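Local coordinates for protein glycosyl hydrolase, family 38 (Enterococcus faecalis, PDB 5KBP) that probably hydrolyses alpha-mannosidic linkages, as expected of a family 38 glycoside hydrolase, at residues T555-D567 against D671-V683. Residues are numbered along the deposited sequence; the frame is centred on the assembly and turned at random.
With SO4 (sulfate ion), chain K.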
loop_
_atom_site.group_PDB
_atom_site.type_symbol
_atom_site.label_atom_id
_atom_site.label_comp_id
_atom_site.label_asym_id
_atom_site.label_seq_id
_atom_site.Cartn_x
_atom_site.Cartn_y
_atom_site.Cartn_z
ATOM N N THR A 555 4.034 48.465 8.121
ATOM C CA THR A 555 5.295 47.761 7.953
ATOM C C THR A 555 5.334 46.553 8.878
ATOM O O THR A 555 4.766 46.568 9.973
ATOM C CB THR A 555 6.503 48.666 8.245
ATOM O OG1 THR A 555 6.485 49.061 9.622
ATOM C CG2 THR A 555 6.476 49.906 7.362
ATOM N N PHE A 556 6.013 45.504 8.419
ATOM C CA PHE A 556 6.188 44.281 9.190
ATOM C C PHE A 556 7.613 43.790 8.994
ATOM O O PHE A 556 8.096 43.731 7.859
ATOM C CB PHE A 556 5.185 43.203 8.759
ATOM C CG PHE A 556 3.754 43.659 8.794
ATOM C CD1 PHE A 556 3.176 44.265 7.689
ATOM C CD2 PHE A 556 2.984 43.482 9.932
ATOM C CE1 PHE A 556 1.860 44.686 7.719
ATOM C CE2 PHE A 556 1.668 43.902 9.969
ATOM C CZ PHE A 556 1.104 44.503 8.861
ATOM N N SER A 557 8.282 43.440 10.090
ATOM C CA SER A 557 9.684 43.054 10.052
ATOM C C SER A 557 9.878 41.694 10.710
ATOM O O SER A 557 9.001 41.188 11.415
ATOM C CB SER A 557 10.571 44.101 10.740
ATOM O OG SER A 557 10.183 44.287 12.090
ATOM N N LYS A 558 11.053 41.111 10.462
ATOM C CA LYS A 558 11.460 39.810 10.992
ATOM C C LYS A 558 10.526 38.682 10.562
ATOM O O LYS A 558 10.412 37.665 11.253
ATOM C CB LYS A 558 11.584 39.845 12.520
ATOM C CG LYS A 558 12.598 40.857 13.026
ATOM C CD LYS A 558 12.644 40.884 14.542
ATOM C CE LYS A 558 13.652 41.902 15.037
ATOM N NZ LYS A 558 13.719 41.965 16.521
ATOM N N LEU A 559 9.862 38.836 9.422
ATOM C CA LEU A 559 8.997 37.789 8.905
ATOM C C LEU A 559 9.825 36.679 8.267
ATOM O O LEU A 559 10.955 36.898 7.819
ATOM C CB LEU A 559 8.013 38.365 7.888
ATOM C CG LEU A 559 7.054 39.436 8.415
ATOM C CD1 LEU A 559 6.237 40.037 7.282
ATOM C CD2 LEU A 559 6.145 38.850 9.482
ATOM N N LEU A 560 9.245 35.478 8.231
ATOM C CA LEU A 560 9.899 34.287 7.686
ATOM C C LEU A 560 11.175 33.958 8.463
ATOM O O LEU A 560 12.258 33.800 7.896
ATOM C CB LEU A 560 10.187 34.447 6.189
ATOM C CG LEU A 560 10.487 33.178 5.388
ATOM C CD1 LEU A 560 9.238 32.321 5.262
ATOM C CD2 LEU A 560 11.059 33.519 4.018
ATOM N N THR A 561 11.037 33.863 9.783
ATOM C CA THR A 561 12.123 33.450 10.662
ATOM C C THR A 561 11.892 32.007 11.089
ATOM O O THR A 561 10.788 31.651 11.516
ATOM C CB THR A 561 12.217 34.360 11.888
ATOM O OG1 THR A 561 12.582 35.684 11.477
ATOM C CG2 THR A 561 13.257 33.836 12.869
ATOM N N PHE A 562 12.927 31.183 10.972
ATOM C CA PHE A 562 12.832 29.762 11.276
ATOM C C PHE A 562 13.345 29.481 12.682
ATOM O O PHE A 562 14.321 30.087 13.134
ATOM C CB PHE A 562 13.609 28.936 10.248
ATOM C CG PHE A 562 13.069 29.055 8.853
ATOM C CD1 PHE A 562 11.950 28.334 8.468
ATOM C CD2 PHE A 562 13.669 29.895 7.930
ATOM C CE1 PHE A 562 11.444 28.445 7.186
ATOM C CE2 PHE A 562 13.168 30.009 6.647
ATOM C CZ PHE A 562 12.054 29.283 6.275
ATOM N N GLU A 563 12.677 28.556 13.368
ATOM C CA GLU A 563 12.982 28.229 14.753
ATOM C C GLU A 563 12.908 26.723 14.936
ATOM O O GLU A 563 11.895 26.104 14.598
ATOM C CB GLU A 563 12.007 28.923 15.710
ATOM C CG GLU A 563 12.202 28.573 17.174
ATOM C CD GLU A 563 10.960 28.837 18.002
ATOM O OE1 GLU A 563 10.040 27.992 17.982
ATOM O OE2 GLU A 563 10.898 29.895 18.662
ATOM N N ASP A 564 13.976 26.137 15.470
ATOM C CA ASP A 564 14.037 24.706 15.733
ATOM C C ASP A 564 14.289 24.478 17.215
ATOM O O ASP A 564 15.197 25.082 17.799
ATOM C CB ASP A 564 15.129 24.030 14.902
ATOM C CG ASP A 564 15.175 22.529 15.115
ATOM O OD1 ASP A 564 14.419 21.806 14.431
ATOM O OD2 ASP A 564 15.962 22.070 15.968
ATOM N N THR A 565 13.477 23.615 17.820
ATOM C CA THR A 565 13.644 23.211 19.206
ATOM C C THR A 565 13.585 21.694 19.290
ATOM O O THR A 565 13.143 21.017 18.360
ATOM C CB THR A 565 12.567 23.818 20.122
ATOM O OG1 THR A 565 11.300 23.217 19.834
ATOM C CG2 THR A 565 12.465 25.321 19.915
ATOM N N GLY A 566 14.035 21.167 20.424
ATOM C CA GLY A 566 13.926 19.745 20.663
ATOM C C GLY A 566 12.501 19.324 20.962
ATOM O O GLY A 566 11.639 20.126 21.322
ATOM N N ASP A 567 12.249 18.028 20.799
ATOM C CA ASP A 567 10.935 17.467 21.100
ATOM C C ASP A 567 11.139 16.041 21.586
ATOM O O ASP A 567 11.534 15.168 20.806
ATOM C CB ASP A 567 10.018 17.511 19.881
ATOM C CG ASP A 567 8.637 16.951 20.169
ATOM O OD1 ASP A 567 8.283 16.812 21.358
ATOM O OD2 ASP A 567 7.898 16.662 19.206
ATOM N N ASP A 671 14.036 14.007 16.724
ATOM C CA ASP A 671 13.578 14.515 18.020
ATOM C C ASP A 671 13.577 16.043 18.065
ATOM O O ASP A 671 14.131 16.662 18.975
ATOM C CB ASP A 671 14.425 13.939 19.159
ATOM C CG ASP A 671 14.383 12.424 19.208
ATOM O OD1 ASP A 671 13.283 11.851 19.066
ATOM O OD2 ASP A 671 15.454 11.807 19.388
ATOM N N HIS A 672 12.936 16.659 17.073
ATOM C CA HIS A 672 12.913 18.113 16.993
ATOM C C HIS A 672 11.660 18.569 16.260
ATOM O O HIS A 672 10.936 17.773 15.659
ATOM C CB HIS A 672 14.164 18.653 16.295
ATOM C CG HIS A 672 14.177 18.415 14.818
ATOM N ND1 HIS A 672 14.370 19.427 13.902
ATOM C CD2 HIS A 672 14.017 17.280 14.098
ATOM C CE1 HIS A 672 14.328 18.925 12.680
ATOM N NE2 HIS A 672 14.114 17.625 12.772
ATOM N N ARG A 673 11.420 19.879 16.315
ATOM C CA ARG A 673 10.298 20.511 15.634
ATOM C C ARG A 673 10.780 21.807 15.004
ATOM O O ARG A 673 11.399 22.634 15.680
ATOM C CB ARG A 673 9.142 20.793 16.602
ATOM C CG ARG A 673 7.953 21.494 15.957
ATOM C CD ARG A 673 7.048 22.126 16.999
ATOM N NE ARG A 673 7.758 23.131 17.782
ATOM C CZ ARG A 673 7.219 23.824 18.780
ATOM N NH1 ARG A 673 7.946 24.719 19.435
ATOM N NH2 ARG A 673 5.955 23.622 19.123
ATOM N N LEU A 674 10.501 21.980 13.713
ATOM C CA LEU A 674 10.892 23.171 12.969
ATOM C C LEU A 674 9.652 23.977 12.611
ATOM O O LEU A 674 8.684 23.430 12.071
ATOM C CB LEU A 674 11.657 22.797 11.700
ATOM C CG LEU A 674 12.086 23.970 10.816
ATOM C CD1 LEU A 674 13.178 24.789 11.493
ATOM C CD2 LEU A 674 12.539 23.475 9.452
ATOM N N ARG A 675 9.684 25.274 12.913
ATOM C CA ARG A 675 8.573 26.168 12.629
ATOM C C ARG A 675 9.084 27.403 11.899
ATOM O O ARG A 675 10.285 27.686 11.872
ATOM C CB ARG A 675 7.845 26.599 13.914
ATOM C CG ARG A 675 7.750 25.522 14.980
ATOM C CD ARG A 675 7.769 26.142 16.368
ATOM N NE ARG A 675 6.458 26.631 16.785
ATOM C CZ ARG A 675 6.263 27.445 17.819
ATOM N NH1 ARG A 675 7.296 27.874 18.531
ATOM N NH2 ARG A 675 5.037 27.838 18.136
ATOM N N VAL A 676 8.148 28.137 11.303
ATOM C CA VAL A 676 8.421 29.419 10.666
ATOM C C VAL A 676 7.603 30.484 11.383
ATOM O O VAL A 676 6.437 30.259 11.728
ATOM C CB VAL A 676 8.107 29.387 9.153
ATOM C CG1 VAL A 676 6.665 28.961 8.902
ATOM C CG2 VAL A 676 8.399 30.737 8.513
ATOM N N LEU A 677 8.221 31.636 11.629
ATOM C CA LEU A 677 7.643 32.677 12.467
ATOM C C LEU A 677 7.227 33.876 11.626
ATOM O O LEU A 677 7.905 34.235 10.657
ATOM C CB LEU A 677 8.635 33.118 13.548
ATOM C CG LEU A 677 8.617 32.387 14.897
ATOM C CD1 LEU A 677 8.644 30.874 14.726
ATOM C CD2 LEU A 677 9.782 32.848 15.762
ATOM N N PHE A 678 6.109 34.494 12.007
ATOM C CA PHE A 678 5.605 35.695 11.342
ATOM C C PHE A 678 5.138 36.686 12.396
ATOM O O PHE A 678 3.960 36.703 12.777
ATOM C CB PHE A 678 4.467 35.365 10.374
ATOM C CG PHE A 678 4.890 34.542 9.196
ATOM C CD1 PHE A 678 5.488 35.139 8.098
ATOM C CD2 PHE A 678 4.680 33.174 9.178
ATOM C CE1 PHE A 678 5.875 34.386 7.007
ATOM C CE2 PHE A 678 5.064 32.414 8.090
ATOM C CZ PHE A 678 5.664 33.022 7.004
ATOM N N PRO A 679 6.039 37.526 12.901
ATOM C CA PRO A 679 5.633 38.553 13.874
ATOM C C PRO A 679 4.690 39.564 13.239
ATOM O O PRO A 679 5.060 40.292 12.315
ATOM C CB PRO A 679 6.964 39.194 14.286
ATOM C CG PRO A 679 8.002 38.174 13.956
ATOM C CD PRO A 679 7.500 37.486 12.722
ATOM N N THR A 680 3.457 39.606 13.748
ATOM C CA THR A 680 2.463 40.540 13.235
ATOM C C THR A 680 2.628 41.943 13.803
ATOM O O THR A 680 2.201 42.911 13.163
ATOM C CB THR A 680 1.050 40.034 13.537
ATOM O OG1 THR A 680 0.852 39.976 14.956
ATOM C CG2 THR A 680 0.842 38.646 12.944
ATOM N N GLY A 681 3.229 42.075 14.983
ATOM C CA GLY A 681 3.440 43.374 15.584
ATOM C C GLY A 681 2.266 43.923 16.360
ATOM O O GLY A 681 2.317 45.082 16.788
ATOM N N MET A 682 1.212 43.136 16.557
ATOM C CA MET A 682 0.034 43.585 17.288
ATOM C C MET A 682 -0.406 42.500 18.258
ATOM O O MET A 682 -0.508 41.328 17.881
ATOM C CB MET A 682 -1.107 43.946 16.330
ATOM C CG MET A 682 -1.171 43.079 15.086
ATOM S SD MET A 682 -2.258 43.771 13.823
ATOM C CE MET A 682 -1.856 42.722 12.431
ATOM N N VAL A 683 -0.658 42.895 19.501
ATOM C CA VAL A 683 -1.114 41.990 20.549
ATOM C C VAL A 683 -2.616 42.183 20.701
ATOM O O VAL A 683 -3.071 43.197 21.241
ATOM C CB VAL A 683 -0.378 42.242 21.872
ATOM C CG1 VAL A 683 -0.934 41.344 22.967
ATOM C CG2 VAL A 683 1.118 42.016 21.698
HETATM S S SO4 K . 14.051 45.577 16.627
HETATM O O1 SO4 K . 12.955 45.449 15.672
HETATM O O2 SO4 K . 15.316 45.286 15.960
HETATM O O3 SO4 K . 14.081 46.939 17.153
HETATM O O4 SO4 K . 13.852 44.637 17.726
#
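E563 and R675 face each other as a hydrogen-bonded pair in an antiparallel beta ladder that joins strands 561-566 and 672-679 within a large sheet of the family 38 C-terminal domain. Their side chains run side by side, and R675 NH1 meets the syn lone pair of E563 OE1 at 2.8 Å, close to the guanidinium plane; the carboxylate is turned 37° from that plane. With chi1 at 177°, the extended chain of E563 carries its carboxylate alongside R675. R673 lies next along this face, its NH1 4.1 Å from E563 OE1, near enough for charge attraction although no N-H is directed at the oxygen.

The reverse face carries F562 and V676, with F562 CE1 packed 4.0 Å from V676 CB; L560, from the bulge, comes alongside with CD1 3.7 Å from V676 CG2. Strands 641-653 and 772-783 of a second sheet cover F562 and L560, so this side belongs to the core between two sheets. L560 and T561 both face L677 in a G1 bulge, where L677 O accepts a straight bond from T561 N and a weak one from L560 N.

Farther out, R675 NH2 forms a second salt bridge, with E739, and R637 forms one with D564 OD2. The other oxygen, D564 OD1, lies at the edge of the H672 ring and accepts a nearly straight hydrogen bond (167°) from H672 ND1, whose modelled length of 2.4 Å is doubtful at this resolution.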